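Local coordinates for alpha-1,6-mannanase (Bacteroides thetaiotaomicron, PDB 4V1S), which probably hydrolyses alpha-1,6-mannosidic linkages of mannan as a glycoside hydrolase family 76 enzyme of a gut symbiont, at residues V207-C212 against I271-K276; L247-M252 against S264-F269. All blocks are in the same frame, centred on the assembly; numbering follows the deposited sequence. Where two conformers were deposited one is given.

Contact 1 of 2, residues V207-C212 against I271-K276; sequences VTMLSC and IRSWLK
Ser273 presses its short side chain against the backbone of the facing helix at Leu210, and the two helices come closest around this pair, their CA atoms 4.6 Å apart. The segment axes approach to 8.5 Å and run in the same direction, 31° apart, as expected of successive inner helices in the (alpha/alpha)6 barrel of this clan. Ser273 OG lies 3.4 Å from Leu210 CB and 3.5 Å from Met209 CB, tucked between two successive residues of segment 207-212. It is hydrogen-bonded back to Phe269 O of its own helix, so the hydroxyl is satisfied while sitting in the interface. Met209, bent at chi3 (48°), also turns its CE to Ser273 CB at 3.7 Å; the same methyl meets the Trp274 indole only obliquely and more loosely.

The flank of Arg272 and Lys276, both partly exposed, is the solvent side, though Leu210 still packs there. Leu210 has CG anti to the backbone N (chi1 -176°), which sends its two methyls between them: CD2 lies over one face of the Arg272 guanidinium, 4.0 Å from NH1, and CD1 meets Lys276 CD at 3.7 Å, the chains crossing nearly at right angles. The charged ends form salt bridges, Arg272 to Asp325 and Lys276 to Glu217. Helix 142-159 and outer helix 162-177 pack against segment 207-212, while outer helices 284-301 and 222-239 border Trp274 and Met209.

Contact 2 of 2, residues L247-M252 against S264-F269; sequences LWDAKM and SYNAGF. With GOL (glycerol), chain C.
Asp249 and Asn266 bring their flat ends together obliquely, the carboxylate and amide planes 47° apart. Asn266 ND2 lies 3.1 Å from Asp249 OD1, but the N-H points well off the acceptor (124°), and the hydrogen bond is weak. Water adds to the link: one molecule accepts from Asn266 ND2 at 3.0 Å and donates to Leu247 O, and a second accepts from ND2 and lies 2.8 Å from Asp249 O. Next to the polar pair, Leu247 lies along the helix backbone, CB against Asn266 CB, CG 3.7 Å from Asn266 O, and CD2 over Ala267 CA.

The contact sets strand 246-252, which pairs with 199-201, 240-241 and 258-259 in a small antiparallel sheet, against the first turn of helix 264-281. The strand is broken here by a classic beta bulge, where Asp249 and Ala250 are together set opposite the single residue Asn259. With its CG anti to the backbone N (chi1 -165°), Asp249 extends the carboxylate to a glycerol molecule, probably from the crystallisation liquor. Glycerol O3 donates to OD1 at 2.6 Å, while its O2 lies 2.9 Å from OD2.

Tyr265 comes to the same glycerol from the helix. Its OH is 2.5 Å from glycerol O3, which sits at the ring edge, in the ring plane; one ring face carries Asn266 OD1 3.9 Å above it, offset toward the rim. The Tyr265 ring also stacks with Phe315, and Asn201 from a neighbouring strand supplies a further hydrogen bond to the glycerol.

In the fold
Helix 264-281 serves both contacts: its first turn meets strand 246-252 in contact 2, and the following turns meet helix 202-219 in contact 1. Their centres are about 13 Å apart, and the segments of contact 2 lie in the chain between those of contact 1. Phe269 joins them, its CD1 lying 4.0 Å from Val207 CG1 and 4.1 Å from Leu210 CD2, while Trp274 CH2 comes within 4.3 Å of Leu247 CD2. Contact 1 is helix packing, its centre about 11 Å from the centre of the chain; the glycerol belongs to contact 2. A polyol held by Asp249 and Tyr265 is consistent with a sugar-binding pocket there, though glycerol alone does not establish one.

Contact 1 of 2, residues V207-C212 against I271-K276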
loop_
_atom_site.group_PDB
_atom_site.type_symbol
_atom_site.label_atom_id
_atom_site.label_comp_id
_atom_site.label_asym_id
_atom_site.label_seq_id
_atom_site.Cartn_x
_atom_site.Cartn_y
_atom_site.Cartn_z
ATOM N N VAL A 207 5.726 -4.338 4.594
ATOM C CA VAL A 207 5.979 -3.004 4.069
ATOM C C VAL A 207 7.426 -2.558 4.360
ATOM O O VAL A 207 8.026 -1.784 3.608
ATOM C CB VAL A 207 4.991 -1.928 4.571
ATOM C CG1 VAL A 207 3.588 -2.255 4.109
ATOM C CG2 VAL A 207 5.050 -1.697 6.077
ATOM N N THR A 208 7.995 -3.027 5.477
ATOM C CA THR A 208 9.375 -2.698 5.767
ATOM C C THR A 208 10.320 -3.404 4.764
ATOM O O THR A 208 11.258 -2.788 4.259
ATOM C CB THR A 208 9.709 -3.007 7.229
ATOM O OG1 THR A 208 8.877 -2.265 8.087
ATOM C CG2 THR A 208 11.131 -2.686 7.579
ATOM N N MET A 209 10.053 -4.678 4.457
ATOM C CA MET A 209 10.805 -5.368 3.453
ATOM C C MET A 209 10.748 -4.686 2.093
ATOM O O MET A 209 11.779 -4.497 1.445
ATOM C CB MET A 209 10.333 -6.819 3.296
ATOM C CG MET A 209 10.735 -7.722 4.469
ATOM S SD MET A 209 9.808 -9.275 4.572
ATOM C CE MET A 209 9.919 -9.839 2.878
ATOM N N LEU A 210 9.556 -4.300 1.662
ATOM C CA LEU A 210 9.422 -3.684 0.360
ATOM C C LEU A 210 10.156 -2.337 0.340
ATOM O O LEU A 210 10.849 -2.023 -0.621
ATOM C CB LEU A 210 7.952 -3.541 -0.042
ATOM C CG LEU A 210 7.761 -2.983 -1.453
ATOM C CD1 LEU A 210 8.429 -3.858 -2.512
ATOM C CD2 LEU A 210 6.289 -2.853 -1.776
ATOM N N SER A 211 10.013 -1.560 1.406
ATOM C CA SER A 211 10.705 -0.277 1.528
ATOM C C SER A 211 12.219 -0.470 1.469
ATOM O O SER A 211 12.936 0.269 0.772
ATOM C CB SER A 211 10.335 0.419 2.837
ATOM O OG SER A 211 8.967 0.784 2.898
ATOM N N CYS A 212 12.709 -1.456 2.226
ATOM C CA CYS A 212 14.131 -1.805 2.212
ATOM C C CYS A 212 14.608 -2.136 0.800
ATOM O O CYS A 212 15.655 -1.665 0.369
ATOM C CB CYS A 212 14.425 -2.995 3.138
ATOM S SG CYS A 212 14.529 -2.611 4.890
ATOM N N ILE A 271 4.526 -10.722 -1.536
ATOM C CA ILE A 271 4.776 -11.030 -2.938
ATOM C C ILE A 271 5.631 -9.908 -3.568
ATOM O O ILE A 271 6.647 -10.175 -4.223
ATOM C CB ILE A 271 3.459 -11.251 -3.708
ATOM C CG1 ILE A 271 2.778 -12.534 -3.259
ATOM C CG2 ILE A 271 3.711 -11.296 -5.215
ATOM C CD1 ILE A 271 1.278 -12.518 -3.569
ATOM N N ARG A 272 5.212 -8.650 -3.405
ATOM C CA ARG A 272 5.950 -7.560 -4.018
ATOM C C ARG A 272 7.402 -7.544 -3.507
ATOM O O ARG A 272 8.358 -7.314 -4.266
ATOM C CB ARG A 272 5.265 -6.227 -3.740
ATOM C CG ARG A 272 3.863 -6.132 -4.291
ATOM C CD ARG A 272 3.388 -4.690 -4.352
ATOM N NE ARG A 272 4.097 -4.043 -5.446
ATOM C CZ ARG A 272 4.289 -2.746 -5.607
ATOM N NH1 ARG A 272 3.813 -1.858 -4.739
ATOM N NH2 ARG A 272 4.969 -2.335 -6.679
ATOM N N SER A 273 7.565 -7.782 -2.207
ATOM C CA SER A 273 8.898 -7.831 -1.596
ATOM C C SER A 273 9.732 -8.950 -2.189
ATOM O O SER A 273 10.886 -8.732 -2.578
ATOM C CB SER A 273 8.783 -7.985 -0.080
ATOM O OG SER A 273 8.165 -6.854 0.513
ATOM N N TRP A 274 9.153 -10.145 -2.247
ATOM C CA TRP A 274 9.871 -11.290 -2.766
ATOM C C TRP A 274 10.305 -11.105 -4.206
ATOM O O TRP A 274 11.406 -11.549 -4.588
ATOM C CB TRP A 274 9.054 -12.563 -2.625
ATOM C CG TRP A 274 8.854 -13.046 -1.216
ATOM C CD1 TRP A 274 9.751 -13.014 -0.186
ATOM C CD2 TRP A 274 7.664 -13.677 -0.695
ATOM N NE1 TRP A 274 9.194 -13.581 0.934
ATOM C CE2 TRP A 274 7.917 -13.995 0.655
ATOM C CE3 TRP A 274 6.412 -13.989 -1.236
ATOM C CZ2 TRP A 274 6.970 -14.633 1.470
ATOM C CZ3 TRP A 274 5.476 -14.599 -0.432
ATOM C CH2 TRP A 274 5.752 -14.918 0.913
ATOM N N LEU A 275 9.482 -10.445 -5.022
ATOM C CA LEU A 275 9.871 -10.199 -6.415
ATOM C C LEU A 275 11.087 -9.298 -6.473
ATOM O O LEU A 275 11.967 -9.509 -7.312
ATOM C CB LEU A 275 8.691 -9.651 -7.239
ATOM C CG LEU A 275 7.544 -10.662 -7.444
ATOM C CD1 LEU A 275 6.395 -9.966 -8.124
ATOM C CD2 LEU A 275 7.983 -11.883 -8.251
ATOM N N LYS A 276 11.167 -8.287 -5.608
ATOM C CA LYS A 276 12.367 -7.436 -5.577
ATOM C C LYS A 276 13.576 -8.194 -5.049
ATOM O O LYS A 276 14.692 -7.995 -5.531
ATOM C CB LYS A 276 12.154 -6.153 -4.780
ATOM C CG LYS A 276 11.091 -5.265 -5.403
ATOM C CD LYS A 276 11.177 -3.822 -4.950
ATOM C CE LYS A 276 12.227 -3.050 -5.747
ATOM N NZ LYS A 276 11.778 -2.851 -7.159
#

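Contact 2 of 2, residues L247-M252 against S264-F269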
loop_
_atom_site.group_PDB
_atom_site.type_symbol
_atom_site.label_atom_id
_atom_site.label_comp_id
_atom_site.label_asym_id
_atom_site.label_seq_id
_atom_site.Cartn_x
_atom_site.Cartn_y
_atom_site.Cartn_z
ATOM N N LEU A 247 -0.298 -15.853 4.457
ATOM C CA LEU A 247 0.295 -15.255 5.657
ATOM C C LEU A 247 -0.733 -15.070 6.754
ATOM O O LEU A 247 -1.812 -14.505 6.526
ATOM C CB LEU A 247 0.899 -13.875 5.336
ATOM C CG LEU A 247 2.249 -13.771 4.619
ATOM C CD1 LEU A 247 3.411 -14.313 5.452
ATOM C CD2 LEU A 247 2.232 -14.428 3.248
ATOM N N TRP A 248 -0.374 -15.526 7.951
ATOM C CA TRP A 248 -1.128 -15.195 9.149
ATOM C C TRP A 248 -0.923 -13.707 9.469
ATOM O O TRP A 248 -0.116 -13.039 8.848
ATOM C CB TRP A 248 -0.702 -16.095 10.322
ATOM C CG TRP A 248 -1.026 -17.546 10.080
ATOM C CD1 TRP A 248 -2.198 -18.042 9.610
ATOM C CD2 TRP A 248 -0.176 -18.684 10.309
ATOM N NE1 TRP A 248 -2.138 -19.413 9.522
ATOM C CE2 TRP A 248 -0.902 -19.827 9.929
ATOM C CE3 TRP A 248 1.134 -18.845 10.778
ATOM C CZ2 TRP A 248 -0.374 -21.132 10.038
ATOM C CZ3 TRP A 248 1.664 -20.118 10.866
ATOM C CH2 TRP A 248 0.919 -21.249 10.489
ATOM N N ASP A 249 -1.688 -13.189 10.415
ATOM C CA ASP A 249 -1.722 -11.747 10.678
ATOM C C ASP A 249 -0.653 -11.240 11.646
ATOM O O ASP A 249 -0.017 -10.227 11.387
ATOM C CB ASP A 249 -3.092 -11.305 11.203
ATOM C CG ASP A 249 -3.269 -9.804 11.130
ATOM O OD1 ASP A 249 -3.192 -9.290 10.024
ATOM O OD2 ASP A 249 -3.489 -9.150 12.166
ATOM N N ALA A 250 -0.455 -11.939 12.760
ATOM C CA ALA A 250 0.371 -11.397 13.832
ATOM C C ALA A 250 0.722 -12.482 14.828
ATOM O O ALA A 250 0.069 -13.524 14.875
ATOM C CB ALA A 250 -0.359 -10.275 14.538
ATOM N N LYS A 251 1.763 -12.218 15.604
ATOM C CA LYS A 251 2.189 -13.099 16.685
ATOM C C LYS A 251 2.223 -12.272 17.975
ATOM O O LYS A 251 2.797 -11.190 18.011
ATOM C CB LYS A 251 3.546 -13.718 16.382
ATOM C CG LYS A 251 3.973 -14.803 17.345
ATOM C CD LYS A 251 5.169 -15.530 16.775
ATOM C CE LYS A 251 5.746 -16.566 17.705
ATOM N NZ LYS A 251 5.138 -17.870 17.413
ATOM N N MET A 252 1.561 -12.796 19.010
ATOM C CA MET A 252 1.426 -12.109 20.298
ATOM C C MET A 252 2.695 -12.262 21.114
ATOM O O MET A 252 3.261 -13.344 21.217
ATOM C CB MET A 252 0.257 -12.672 21.104
ATOM C CG MET A 252 -1.090 -12.615 20.402
ATOM S SD MET A 252 -1.587 -10.939 19.943
ATOM C CE MET A 252 -1.564 -11.052 18.163
ATOM N N SER A 264 -5.606 -10.342 2.456
ATOM C CA SER A 264 -4.974 -10.240 1.146
ATOM C C SER A 264 -3.684 -9.420 1.117
ATOM O O SER A 264 -2.728 -9.838 0.464
ATOM C CB SER A 264 -5.972 -9.713 0.095
ATOM O OG SER A 264 -6.488 -8.451 0.471
ATOM N N TYR A 265 -3.649 -8.272 1.798
ATOM C CA TYR A 265 -2.507 -7.403 1.726
ATOM C C TYR A 265 -1.256 -7.944 2.422
ATOM O O TYR A 265 -0.152 -7.566 2.093
ATOM C CB TYR A 265 -2.838 -6.001 2.214
ATOM C CG TYR A 265 -2.875 -5.746 3.715
ATOM C CD1 TYR A 265 -3.388 -6.696 4.636
ATOM C CD2 TYR A 265 -2.442 -4.529 4.220
ATOM C CE1 TYR A 265 -3.436 -6.442 5.993
ATOM C CE2 TYR A 265 -2.472 -4.263 5.570
ATOM C CZ TYR A 265 -2.972 -5.209 6.464
ATOM O OH TYR A 265 -2.989 -4.927 7.800
ATOM N N ASN A 266 -1.432 -8.862 3.355
ATOM C CA ASN A 266 -0.267 -9.511 3.980
ATOM C C ASN A 266 0.411 -10.462 2.986
ATOM O O ASN A 266 1.630 -10.501 2.897
ATOM C CB ASN A 266 -0.665 -10.206 5.269
ATOM C CG ASN A 266 -0.742 -9.242 6.414
ATOM O OD1 ASN A 266 -0.011 -8.236 6.436
ATOM N ND2 ASN A 266 -1.633 -9.498 7.338
ATOM N N ALA A 267 -0.387 -11.166 2.186
ATOM C CA ALA A 267 0.165 -11.899 1.022
ATOM C C ALA A 267 0.763 -10.942 -0.024
ATOM O O ALA A 267 1.904 -11.122 -0.459
ATOM C CB ALA A 267 -0.884 -12.800 0.395
ATOM N N GLY A 268 0.003 -9.914 -0.396
ATOM C CA GLY A 268 0.400 -9.058 -1.506
ATOM C C GLY A 268 1.693 -8.300 -1.254
ATOM O O GLY A 268 2.564 -8.265 -2.096
ATOM N N PHE A 269 1.828 -7.670 -0.095
ATOM C CA PHE A 269 3.050 -6.948 0.171
ATOM C C PHE A 269 4.260 -7.897 0.316
ATOM O O PHE A 269 5.357 -7.504 -0.037
ATOM C CB PHE A 269 2.956 -6.049 1.395
ATOM C CG PHE A 269 2.283 -4.711 1.134
ATOM C CD1 PHE A 269 2.966 -3.706 0.453
ATOM C CD2 PHE A 269 1.038 -4.417 1.670
ATOM C CE1 PHE A 269 2.395 -2.475 0.250
ATOM C CE2 PHE A 269 0.472 -3.171 1.481
ATOM C CZ PHE A 269 1.159 -2.212 0.779
HETATM C C1 GOL C . -3.299 -4.925 12.689
HETATM O O1 GOL C . -4.395 -4.050 12.395
HETATM C C2 GOL C . -2.832 -5.633 11.418
HETATM O O2 GOL C . -1.993 -6.734 11.781
HETATM C C3 GOL C . -4.046 -6.106 10.615
HETATM O O3 GOL C . -3.653 -6.776 9.405
HETATM O O HOH W 1 -2.995 -12.201 7.330
HETATM O O HOH W 2 -0.381 -7.910 9.816
#